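PDB 4K7C: aminopeptidase C from Lactobacillus rhamnosus, which probably acts as a cysteine aminopeptidase of the papain-like C1 type, removing residues from the amino-terminal end of peptides. Local coordinates for residues Phe100-Asp103 with Lys104-Lys107; Asp211-Ile214 with Leu215-Leu219; Asn109-Tyr112 with Glu113-Lys117. All coordinates share one frame; numbering follows the deposited sequence.

Interaction 1: residues Phe100-Asp103 with Lys104-Lys107; sequences FFWD and KFEK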
ATOM      1  N   PHE A 100     -16.437 -29.125  -5.684  1.00 16.20           N
ATOM      2  CA  PHE A 100     -17.193 -28.253  -4.779  1.00 17.49           C
ATOM      3  C   PHE A 100     -18.646 -28.199  -5.242  1.00 16.32           C
ATOM      4  O   PHE A 100     -19.640 -28.243  -4.444  1.00 15.72           O
ATOM      5  CB  PHE A 100     -16.605 -26.849  -4.798  1.00 17.42           C
ATOM      6  CG  PHE A 100     -17.029 -25.943  -3.639  1.00 18.47           C
ATOM      7  CD1 PHE A 100     -17.049 -26.369  -2.321  1.00 18.15           C
ATOM      8  CD2 PHE A 100     -17.297 -24.589  -3.881  1.00 19.05           C
ATOM      9  CE1 PHE A 100     -17.339 -25.516  -1.303  1.00 18.41           C
ATOM     10  CE2 PHE A 100     -17.594 -23.694  -2.850  1.00 19.47           C
ATOM     11  CZ  PHE A 100     -17.603 -24.160  -1.551  1.00 19.60           C
ATOM     12  N   PHE A 101     -18.817 -28.080  -6.537  1.00 14.54           N
ATOM     13  CA  PHE A 101     -20.173 -28.075  -7.093  1.00 14.86           C
ATOM     14  C   PHE A 101     -21.011 -29.325  -6.668  1.00 15.57           C
ATOM     15  O   PHE A 101     -22.082 -29.194  -6.132  1.00 16.61           O
ATOM     16  CB  PHE A 101     -20.106 -27.890  -8.651  1.00 16.44           C
ATOM     17  CG  PHE A 101     -21.500 -27.798  -9.314  1.00 16.36           C
ATOM     18  CD1 PHE A 101     -22.044 -26.612  -9.758  1.00 16.33           C
ATOM     19  CD2 PHE A 101     -22.264 -28.946  -9.436  1.00 18.57           C
ATOM     20  CE1 PHE A 101     -23.303 -26.594 -10.358  1.00 15.57           C
ATOM     21  CE2 PHE A 101     -23.522 -28.919  -9.992  1.00 19.08           C
ATOM     22  CZ  PHE A 101     -24.066 -27.743 -10.400  1.00 17.62           C
ATOM     23  N   TRP A 102     -20.482 -30.522  -6.972  1.00 15.27           N
ATOM     24  CA  TRP A 102     -21.155 -31.788  -6.761  1.00 17.85           C
ATOM     25  C   TRP A 102     -21.299 -32.086  -5.276  1.00 16.32           C
ATOM     26  O   TRP A 102     -22.345 -32.554  -4.836  1.00 16.39           O
ATOM     27  CB  TRP A 102     -20.424 -32.875  -7.477  1.00 16.44           C
ATOM     28  CG  TRP A 102     -20.528 -32.733  -8.965  1.00 15.04           C
ATOM     29  CD1 TRP A 102     -19.509 -32.630  -9.868  1.00 15.77           C
ATOM     30  CD2 TRP A 102     -21.738 -32.691  -9.727  1.00 16.80           C
ATOM     31  NE1 TRP A 102     -20.021 -32.537 -11.144  1.00 17.27           N
ATOM     32  CE2 TRP A 102     -21.379 -32.571 -11.079  1.00 15.86           C
ATOM     33  CE3 TRP A 102     -23.080 -32.752  -9.401  1.00 17.99           C
ATOM     34  CZ2 TRP A 102     -22.354 -32.517 -12.147  1.00 17.40           C
ATOM     35  CZ3 TRP A 102     -24.049 -32.663 -10.427  1.00 19.57           C
ATOM     36  CH2 TRP A 102     -23.686 -32.534 -11.775  1.00 17.56           C
ATOM     37  N   ASP A 103     -20.324 -31.659  -4.485  1.00 17.03           N
ATOM     38  CA  ASP A 103     -20.420 -31.791  -3.059  1.00 17.09           C
ATOM     39  C   ASP A 103     -21.629 -31.016  -2.488  1.00 15.50           C
ATOM     40  O   ASP A 103     -22.523 -31.539  -1.740  1.00 17.39           O
ATOM     41  CB  ASP A 103     -19.124 -31.360  -2.367  1.00 15.85           C
ATOM     42  CG  ASP A 103     -19.179 -31.582  -0.877  1.00 16.94           C
ATOM     43  OD1 ASP A 103     -19.408 -32.751  -0.475  1.00 17.29           O
ATOM     44  OD2 ASP A 103     -18.978 -30.560  -0.088  1.00 16.40           O
ATOM     45  N   LYS A 104     -21.722 -29.737  -2.768  1.00 16.10           N
ATOM     46  CA  LYS A 104     -22.862 -28.929  -2.376  1.00 15.82           C
ATOM     47  C   LYS A 104     -24.201 -29.411  -2.851  1.00 16.59           C
ATOM     48  O   LYS A 104     -25.178 -29.367  -2.159  1.00 14.98           O
ATOM     49  CB  LYS A 104     -22.660 -27.489  -2.852  1.00 18.07           C
ATOM     50  CG  LYS A 104     -21.554 -26.708  -2.189  1.00 19.71           C
ATOM     51  CD  LYS A 104     -22.086 -25.542  -1.420  1.00 17.84           C
ATOM     52  CE  LYS A 104     -21.064 -24.798  -0.525  1.00 17.42           C
ATOM     53  NZ  LYS A 104     -20.461 -25.585   0.573  1.00 17.84           N
ATOM     54  N   PHE A 105     -24.264 -29.831  -4.111  1.00 15.26           N
ATOM     55  CA  PHE A 105     -25.515 -30.294  -4.629  1.00 17.20           C
ATOM     56  C   PHE A 105     -25.939 -31.620  -3.954  1.00 16.79           C
ATOM     57  O   PHE A 105     -27.090 -31.751  -3.522  1.00 17.57           O
ATOM     58  CB  PHE A 105     -25.439 -30.415  -6.142  1.00 18.55           C
ATOM     59  CG  PHE A 105     -26.790 -30.625  -6.768  1.00 17.71           C
ATOM     60  CD1 PHE A 105     -27.831 -29.735  -6.495  1.00 18.32           C
ATOM     61  CD2 PHE A 105     -27.002 -31.668  -7.630  1.00 20.04           C
ATOM     62  CE1 PHE A 105     -29.089 -29.922  -6.990  1.00 19.02           C
ATOM     63  CE2 PHE A 105     -28.299 -31.819  -8.167  1.00 19.98           C
ATOM     64  CZ  PHE A 105     -29.308 -30.922  -7.880  1.00 18.41           C
ATOM     65  N   GLU A 106     -25.011 -32.550  -3.822  1.00 16.09           N
ATOM     66  CA  GLU A 106     -25.278 -33.873  -3.167  1.00 16.48           C
ATOM     67  C   GLU A 106     -25.598 -33.627  -1.721  1.00 18.07           C
ATOM     68  O   GLU A 106     -26.565 -34.152  -1.221  1.00 16.48           O
ATOM     69  CB  GLU A 106     -24.096 -34.812  -3.311  1.00 16.20           C
ATOM     70  CG  GLU A 106     -23.954 -35.344  -4.737  1.00 16.57           C
ATOM     71  CD  GLU A 106     -24.962 -36.483  -5.110  1.00 18.59           C
ATOM     72  OE1 GLU A 106     -25.717 -37.029  -4.249  1.00 20.12           O
ATOM     73  OE2 GLU A 106     -24.988 -36.809  -6.342  1.00 18.25           O
ATOM     74  N   LYS A 107     -24.867 -32.714  -1.067  1.00 15.79           N
ATOM     75  CA  LYS A 107     -25.223 -32.386   0.344  1.00 16.72           C
ATOM     76  C   LYS A 107     -26.644 -31.809   0.527  1.00 17.51           C
ATOM     77  O   LYS A 107     -27.215 -32.034   1.557  1.00 17.39           O
ATOM     78  CB  LYS A 107     -24.172 -31.474   0.964  1.00 17.21           C
ATOM     79  CG  LYS A 107     -22.874 -32.133   1.316  1.00 16.93           C
ATOM     80  CD  LYS A 107     -21.819 -31.103   1.805  1.00 19.42           C
ATOM     81  CE  LYS A 107     -20.675 -31.816   2.436  1.00 18.34           C
ATOM     82  NZ  LYS A 107     -19.484 -30.905   2.450  1.00 19.88           N
TER
HETATM   83  O   HOH W   1     -18.827 -28.120   0.034  1.00 22.81           O
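NZ of Lys-107 turns back one helical turn to form a salt bridge with OD2 of Asp-103 at 2.6 Å, and two further acceptors, the backbone oxygens of Gln-137 and Gly-139, share the ammonium group. The bond uses the syn lone pair of OD2, the one on the side of OD1, while OD1 itself accepts from Asn-284. Chain shape explains the meeting: CG of Asp-103 lies opposite its backbone N (chi1 -176°), and the Lys-107 chain runs extended beyond CG, crossing the carboxylate with CE 3.3 Å from OD2. An alanine in place of Lys-107 would probably leave OD2 of Asp-103 without its charged mate and strip the two carbonyls of a charged donor. Next to Asp-103 in sequence, Lys-104 lies alongside Phe-100, its CG over one face of the ring, CE 3.7 Å from Phe-100 CZ and NZ 3.6 Å from CE1; that NZ is claimed by Gln-136 and by a salt bridge to Asp-138. On another side the contact is aromatic: CD2 of Phe-105 meets the edge of the Trp-102 indole at CZ3, 4.2 Å away, and Leu-10 of the second subunit packs on both. Under these side chains runs regular backbone bonding, for example Lys-104 N to Phe-100 O at 3.1 Å (N-H...O angle 172°). The pattern is typical of an alpha-helix with an i to i+4 salt bridge, here buried between helices 70-87 and 142-152 of a papain-like fold.

Interaction 2: residues Asp211-Ile214 with Leu215-Leu219; sequences DYRI and LAYTL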
ATOM      1  N   ASP A 211     -31.916 -25.469  -6.067  1.00 16.16           N
ATOM      2  CA  ASP A 211     -30.558 -25.584  -5.588  1.00 16.64           C
ATOM      3  C   ASP A 211     -29.526 -25.713  -6.725  1.00 17.83           C
ATOM      4  O   ASP A 211     -28.431 -25.123  -6.651  1.00 15.60           O
ATOM      5  CB  ASP A 211     -30.414 -26.760  -4.608  1.00 17.61           C
ATOM      6  CG  ASP A 211     -31.402 -26.687  -3.443  1.00 17.15           C
ATOM      7  OD1 ASP A 211     -31.936 -25.563  -3.244  1.00 16.64           O
ATOM      8  OD2 ASP A 211     -31.648 -27.784  -2.775  1.00 16.38           O
ATOM      9  N   TYR A 212     -29.866 -26.514  -7.742  1.00 17.76           N
ATOM     10  CA  TYR A 212     -29.034 -26.663  -8.904  1.00 18.35           C
ATOM     11  C   TYR A 212     -28.725 -25.295  -9.535  1.00 18.10           C
ATOM     12  O   TYR A 212     -27.552 -24.981  -9.865  1.00 16.49           O
ATOM     13  CB  TYR A 212     -29.643 -27.697  -9.922  1.00 17.49           C
ATOM     14  CG  TYR A 212     -28.707 -27.981 -11.077  1.00 15.95           C
ATOM     15  CD1 TYR A 212     -27.761 -28.951 -10.993  1.00 15.42           C
ATOM     16  CD2 TYR A 212     -28.676 -27.166 -12.203  1.00 18.71           C
ATOM     17  CE1 TYR A 212     -26.838 -29.172 -11.981  1.00 16.58           C
ATOM     18  CE2 TYR A 212     -27.753 -27.409 -13.233  1.00 17.59           C
ATOM     19  CZ  TYR A 212     -26.853 -28.417 -13.093  1.00 17.62           C
ATOM     20  OH  TYR A 212     -25.934 -28.629 -14.084  1.00 20.78           O
ATOM     21  N   ARG A 213     -29.739 -24.485  -9.710  1.00 16.45           N
ATOM     22  CA  ARG A 213     -29.614 -23.165 -10.279  1.00 15.52           C
ATOM     23  C   ARG A 213     -28.756 -22.186  -9.430  1.00 14.84           C
ATOM     24  O   ARG A 213     -27.954 -21.446  -9.973  1.00 16.40           O
ATOM     25  CB  ARG A 213     -30.974 -22.625 -10.577  1.00 15.89           C
ATOM     26  CG  ARG A 213     -30.928 -21.186 -11.034  1.00 17.38           C
ATOM     27  CD  ARG A 213     -32.219 -20.761 -11.654  1.00 17.35           C
ATOM     28  NE  ARG A 213     -33.345 -20.662 -10.771  1.00 17.72           N
ATOM     29  CZ  ARG A 213     -34.347 -21.574 -10.777  1.00 23.15           C
ATOM     30  NH1 ARG A 213     -35.425 -21.394 -10.028  1.00 22.95           N
ATOM     31  NH2 ARG A 213     -34.239 -22.712 -11.516  1.00 21.42           N
ATOM     32  N   ILE A 214     -28.915 -22.233  -8.112  1.00 15.39           N
ATOM     33  CA  ILE A 214     -28.045 -21.444  -7.190  1.00 14.76           C
ATOM     34  C   ILE A 214     -26.581 -21.810  -7.343  1.00 14.52           C
ATOM     35  O   ILE A 214     -25.714 -20.964  -7.452  1.00 13.90           O
ATOM     36  CB  ILE A 214     -28.506 -21.663  -5.703  1.00 16.40           C
ATOM     37  CG1 ILE A 214     -29.886 -21.049  -5.514  1.00 19.31           C
ATOM     38  CG2 ILE A 214     -27.434 -21.155  -4.739  1.00 16.67           C
ATOM     39  CD1 ILE A 214     -30.588 -21.460  -4.225  1.00 18.46           C
ATOM     40  N   LEU A 215     -26.298 -23.107  -7.473  1.00 14.85           N
ATOM     41  CA  LEU A 215     -24.924 -23.542  -7.707  1.00 14.77           C
ATOM     42  C   LEU A 215     -24.385 -23.285  -9.111  1.00 14.99           C
ATOM     43  O   LEU A 215     -23.255 -22.955  -9.277  1.00 14.08           O
ATOM     44  CB  LEU A 215     -24.825 -25.007  -7.320  1.00 14.09           C
ATOM     45  CG  LEU A 215     -25.105 -25.248  -5.876  1.00 14.62           C
ATOM     46  CD1 LEU A 215     -25.292 -26.733  -5.617  1.00 15.32           C
ATOM     47  CD2 LEU A 215     -23.996 -24.785  -4.931  1.00 16.17           C
ATOM     48  N   ALA A 216     -25.238 -23.398 -10.140  1.00 15.50           N
ATOM     49  CA  ALA A 216     -24.811 -23.117 -11.510  1.00 14.86           C
ATOM     50  C   ALA A 216     -24.496 -21.636 -11.613  1.00 15.81           C
ATOM     51  O   ALA A 216     -23.446 -21.208 -12.185  1.00 15.00           O
ATOM     52  CB  ALA A 216     -25.913 -23.537 -12.454  1.00 16.26           C
ATOM     53  N   TYR A 217     -25.341 -20.820 -11.005  1.00 15.43           N
ATOM     54  CA  TYR A 217     -25.071 -19.360 -11.052  1.00 14.83           C
ATOM     55  C   TYR A 217     -23.782 -18.983 -10.282  1.00 15.10           C
ATOM     56  O   TYR A 217     -23.032 -18.095 -10.714  1.00 15.22           O
ATOM     57  CB  TYR A 217     -26.196 -18.570 -10.457  1.00 13.43           C
ATOM     58  CG  TYR A 217     -27.388 -18.345 -11.355  1.00 13.97           C
ATOM     59  CD1 TYR A 217     -27.585 -19.089 -12.528  1.00 12.73           C
ATOM     60  CD2 TYR A 217     -28.389 -17.489 -10.970  1.00 15.30           C
ATOM     61  CE1 TYR A 217     -28.724 -18.921 -13.343  1.00 13.64           C
ATOM     62  CE2 TYR A 217     -29.505 -17.290 -11.784  1.00 16.41           C
ATOM     63  CZ  TYR A 217     -29.690 -18.026 -12.941  1.00 15.65           C
ATOM     64  OH  TYR A 217     -30.804 -17.768 -13.694  1.00 15.65           O
ATOM     65  N   THR A 218     -23.583 -19.578  -9.122  1.00 14.99           N
ATOM     66  CA  THR A 218     -22.396 -19.277  -8.287  1.00 15.60           C
ATOM     67  C   THR A 218     -21.097 -19.857  -8.757  1.00 14.79           C
ATOM     68  O   THR A 218     -20.059 -19.242  -8.595  1.00 15.47           O
ATOM     69  CB  THR A 218     -22.622 -19.601  -6.805  1.00 15.69           C
ATOM     70  OG1 THR A 218     -23.119 -20.926  -6.586  1.00 14.62           O
ATOM     71  CG2 THR A 218     -23.592 -18.575  -6.234  1.00 15.87           C
ATOM     72  N   LEU A 219     -21.165 -21.081  -9.283  1.00 14.64           N
ATOM     73  CA  LEU A 219     -19.996 -21.916  -9.507  1.00 14.50           C
ATOM     74  C   LEU A 219     -19.732 -22.274 -10.966  1.00 15.14           C
ATOM     75  O   LEU A 219     -18.578 -22.634 -11.278  1.00 15.73           O
ATOM     76  CB  LEU A 219     -20.167 -23.200  -8.706  1.00 16.43           C
ATOM     77  CG  LEU A 219     -20.329 -23.054  -7.176  1.00 13.69           C
ATOM     78  CD1 LEU A 219     -20.421 -24.425  -6.548  1.00 16.74           C
ATOM     79  CD2 LEU A 219     -19.181 -22.241  -6.550  1.00 14.37           C
TER
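CG of Arg-213 sits over one face of the Tyr-217 ring, 4.0 Å from its centroid and 15° off the normal, a CH-pi contact displaced toward the CZ and CE1 rim. CD continues the contact outward to the hydroxyl end, 3.9 Å from Tyr-217 OH. The two side chains point the same way, but the bend at chi3 (68°) turns the guanidinium to 58° from the ring plane, so the methylene groups, rather than the charge, cover the ring. A second close pair lies on another side of the helix: Thr-218 OG1 donates to Ile-214 O at 2.7 Å, and Thr-218 N gives the same oxygen a bond of 3.0 Å. Arriving from opposite faces of the carbonyl plane, the two donors grip one acceptor. This is the usual bond of a helical threonine to the carbonyl four residues back, here in the last turn of helix 197-219. The i to i+4 backbone bonds continue beneath, with Ala-216 N meeting Tyr-212 O at 2.8 Å. Farther out, the guanidinium of Arg-213 is fixed by the second subunit, where NE and NH1 donate to the carbonyl oxygens of Phe-343 and Asn-344, and Leu-342 of that subunit packs on Tyr-217. Leu-172, on helix 170-192, covers Ile-214, Leu-215 and Thr-218.

Interaction 3: residues Asn109-Tyr112 with Glu113-Lys117; sequences NYFY and ENVLK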
ATOM      1  N   ASN A 109     -29.398 -32.628  -1.233  1.00 19.32           N
ATOM      2  CA  ASN A 109     -30.178 -33.860  -1.225  1.00 17.63           C
ATOM      3  C   ASN A 109     -29.997 -34.707   0.045  1.00 18.49           C
ATOM      4  O   ASN A 109     -31.003 -35.185   0.628  1.00 18.50           O
ATOM      5  CB  ASN A 109     -29.780 -34.712  -2.427  1.00 17.50           C
ATOM      6  CG  ASN A 109     -30.719 -35.897  -2.621  1.00 16.54           C
ATOM      7  OD1 ASN A 109     -31.928 -35.662  -2.798  1.00 18.45           O
ATOM      8  ND2 ASN A 109     -30.202 -37.078  -2.605  1.00 18.26           N
ATOM      9  N   TYR A 110     -28.741 -34.868   0.453  1.00 19.56           N
ATOM     10  CA  TYR A 110     -28.446 -35.506   1.746  1.00 19.30           C
ATOM     11  C   TYR A 110     -29.186 -34.892   2.910  1.00 21.51           C
ATOM     12  O   TYR A 110     -29.837 -35.615   3.657  1.00 17.68           O
ATOM     13  CB  TYR A 110     -26.919 -35.597   2.009  1.00 22.94           C
ATOM     14  CG  TYR A 110     -26.520 -36.752   2.882  1.00 26.55           C
ATOM     15  CD1 TYR A 110     -26.105 -37.931   2.315  1.00 27.78           C
ATOM     16  CD2 TYR A 110     -26.523 -36.672   4.252  1.00 32.72           C
ATOM     17  CE1 TYR A 110     -25.710 -39.006   3.053  1.00 32.23           C
ATOM     18  CE2 TYR A 110     -26.138 -37.778   5.016  1.00 35.19           C
ATOM     19  CZ  TYR A 110     -25.760 -38.939   4.404  1.00 33.84           C
ATOM     20  OH  TYR A 110     -25.346 -40.059   5.092  1.00 47.04           O
ATOM     21  N   PHE A 111     -29.174 -33.555   3.003  1.00 19.65           N
ATOM     22  CA  PHE A 111     -29.884 -32.828   4.020  1.00 18.55           C
ATOM     23  C   PHE A 111     -31.405 -33.099   3.957  1.00 19.84           C
ATOM     24  O   PHE A 111     -32.038 -33.354   4.977  1.00 20.25           O
ATOM     25  CB  PHE A 111     -29.588 -31.323   3.891  1.00 19.66           C
ATOM     26  CG  PHE A 111     -30.418 -30.466   4.804  1.00 18.67           C
ATOM     27  CD1 PHE A 111     -30.044 -30.239   6.125  1.00 20.84           C
ATOM     28  CD2 PHE A 111     -31.531 -29.827   4.308  1.00 16.75           C
ATOM     29  CE1 PHE A 111     -30.845 -29.425   6.928  1.00 17.02           C
ATOM     30  CE2 PHE A 111     -32.341 -29.065   5.081  1.00 16.27           C
ATOM     31  CZ  PHE A 111     -31.994 -28.830   6.423  1.00 16.02           C
ATOM     32  N   TYR A 112     -31.983 -33.052   2.768  1.00 17.44           N
ATOM     33  CA  TYR A 112     -33.425 -33.259   2.643  1.00 18.19           C
ATOM     34  C   TYR A 112     -33.772 -34.675   3.129  1.00 19.12           C
ATOM     35  O   TYR A 112     -34.828 -34.887   3.754  1.00 19.21           O
ATOM     36  CB  TYR A 112     -33.888 -33.080   1.235  1.00 20.19           C
ATOM     37  CG  TYR A 112     -33.741 -31.705   0.662  1.00 19.12           C
ATOM     38  CD1 TYR A 112     -33.950 -30.551   1.429  1.00 17.46           C
ATOM     39  CD2 TYR A 112     -33.428 -31.520  -0.696  1.00 18.70           C
ATOM     40  CE1 TYR A 112     -33.887 -29.265   0.883  1.00 17.27           C
ATOM     41  CE2 TYR A 112     -33.359 -30.247  -1.262  1.00 17.50           C
ATOM     42  CZ  TYR A 112     -33.533 -29.102  -0.484  1.00 18.08           C
ATOM     43  OH  TYR A 112     -33.469 -27.792  -1.001  1.00 18.55           O
ATOM     44  N   GLU A 113     -32.945 -35.636   2.801  1.00 20.16           N
ATOM     45  CA  GLU A 113     -33.228 -37.028   3.175  1.00 19.96           C
ATOM     46  C   GLU A 113     -33.102 -37.160   4.697  1.00 22.22           C
ATOM     47  O   GLU A 113     -33.872 -37.913   5.353  1.00 20.61           O
ATOM     48  CB  GLU A 113     -32.329 -38.016   2.414  1.00 20.69           C
ATOM     49  CG  GLU A 113     -32.730 -38.165   0.944  1.00 21.52           C
ATOM     50  CD  GLU A 113     -34.120 -38.773   0.804  1.00 22.95           C
ATOM     51  OE1 GLU A 113     -34.397 -39.700   1.637  1.00 26.24           O
ATOM     52  OE2 GLU A 113     -34.906 -38.344  -0.079  1.00 22.82           O
ATOM     53  N   ASN A 114     -32.150 -36.445   5.276  1.00 21.58           N
ATOM     54  CA  ASN A 114     -32.028 -36.421   6.759  1.00 20.04           C
ATOM     55  C   ASN A 114     -33.198 -35.776   7.458  1.00 19.96           C
ATOM     56  O   ASN A 114     -33.647 -36.261   8.534  1.00 21.88           O
ATOM     57  CB  ASN A 114     -30.689 -35.822   7.211  1.00 21.49           C
ATOM     58  CG  ASN A 114     -29.558 -36.828   7.123  1.00 26.91           C
ATOM     59  OD1 ASN A 114     -29.786 -38.028   7.174  1.00 28.31           O
ATOM     60  ND2 ASN A 114     -28.306 -36.346   7.000  1.00 25.75           N
ATOM     61  N   VAL A 115     -33.731 -34.709   6.871  1.00 19.21           N
ATOM     62  CA  VAL A 115     -34.878 -34.061   7.370  1.00 19.99           C
ATOM     63  C   VAL A 115     -36.121 -34.981   7.279  1.00 21.81           C
ATOM     64  O   VAL A 115     -36.948 -35.020   8.233  1.00 21.66           O
ATOM     65  CB  VAL A 115     -35.217 -32.771   6.561  1.00 21.09           C
ATOM     66  CG1 VAL A 115     -36.535 -32.221   6.947  1.00 20.33           C
ATOM     67  CG2 VAL A 115     -34.160 -31.685   6.856  1.00 22.68           C
ATOM     68  N   LEU A 116     -36.270 -35.660   6.152  1.00 22.58           N
ATOM     69  CA  LEU A 116     -37.366 -36.633   5.978  1.00 23.33           C
ATOM     70  C   LEU A 116     -37.274 -37.757   7.079  1.00 23.53           C
ATOM     71  O   LEU A 116     -38.263 -38.060   7.725  1.00 23.54           O
ATOM     72  CB  LEU A 116     -37.375 -37.187   4.557  1.00 22.31           C
ATOM     73  CG  LEU A 116     -37.923 -36.130   3.606  1.00 19.52           C
ATOM     74  CD1 LEU A 116     -37.755 -36.570   2.166  1.00 22.07           C
ATOM     75  CD2 LEU A 116     -39.377 -35.780   3.841  1.00 23.14           C
ATOM     76  N   LYS A 117     -36.097 -38.301   7.263  1.00 20.80           N
ATOM     77  CA  LYS A 117     -35.873 -39.361   8.157  1.00 24.79           C
ATOM     78  C   LYS A 117     -36.128 -38.968   9.603  1.00 26.88           C
ATOM     79  O   LYS A 117     -36.499 -39.804  10.371  1.00 25.57           O
ATOM     80  CB  LYS A 117     -34.458 -39.883   8.053  1.00 28.55           C
ATOM     81  CG  LYS A 117     -34.305 -40.961   6.995  1.00 39.88           C
ATOM     82  CD  LYS A 117     -32.856 -41.146   6.559  1.00 47.57           C
ATOM     83  CE  LYS A 117     -31.951 -41.524   7.722  1.00 55.03           C
ATOM     84  NZ  LYS A 117     -30.579 -41.814   7.204  1.00 59.92           N
TER
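CG2 of Val-115 presses on one face of the Phe-111 ring, 3.8 Å from the centroid and 21° off its normal. The methyl is set toward the rim, so its nearest ring atom is CZ at 3.6 Å. In Val-115 a chi1 of 171° turns CG1 away from the backbone N and leaves CG2 beside it, facing the ring one turn back. Leu-131, Leu-132 and Leu-180 close round Phe-111, which makes this the tightly packed side. The other side is looser and partly open to solvent, at Tyr-110 and Glu-113. There the Asn-114 amide crosses the Tyr-110 ring with planes 85° apart, ND2 being 3.3 Å from CE2. CG of Glu-113 lies beside its own backbone N, 3.5 Å from Asn-109 O, and the bend at chi2 then directs the carboxylate, which forms a salt bridge with Lys-204. That lysine also donates to OD1 of Asn-109, whose ND2 donates to Ala-3 O of the second subunit. Backbone bonds such as Val-115 N to Phe-111 O, 2.9 Å, run through both sides. The chemistry implies that apolar contact fixes the Phe-111 side, whereas the Asn-109 and Glu-113 side probably relies on Lys-204, which serves two oxygens, and on the neighbouring subunit.

Interactions 1 and 3 occupy successive parts of helix 96-117, whereas interaction 2 lies on helix 197-219, which packs beside it. Interaction 1, its centre about 16 Å from the centre of the chain, is wholly buried and combines a salt bridge with aromatic packing. Interaction 2, also buried, relies on CH-pi and threonine-carbonyl bonding; interaction 3, with three partly exposed residues, sets an apolar face against a lysine-bridged polar side. All three touch the second subunit, interaction 2 most widely (seven residues, against three and two). The two helices are joined at two points: Phe-101 CZ packs 3.5 Å from Tyr-212 CE1, and Tyr-112 OH makes a probable hydrogen bond to Asp-211 OD2 at 2.5 Å.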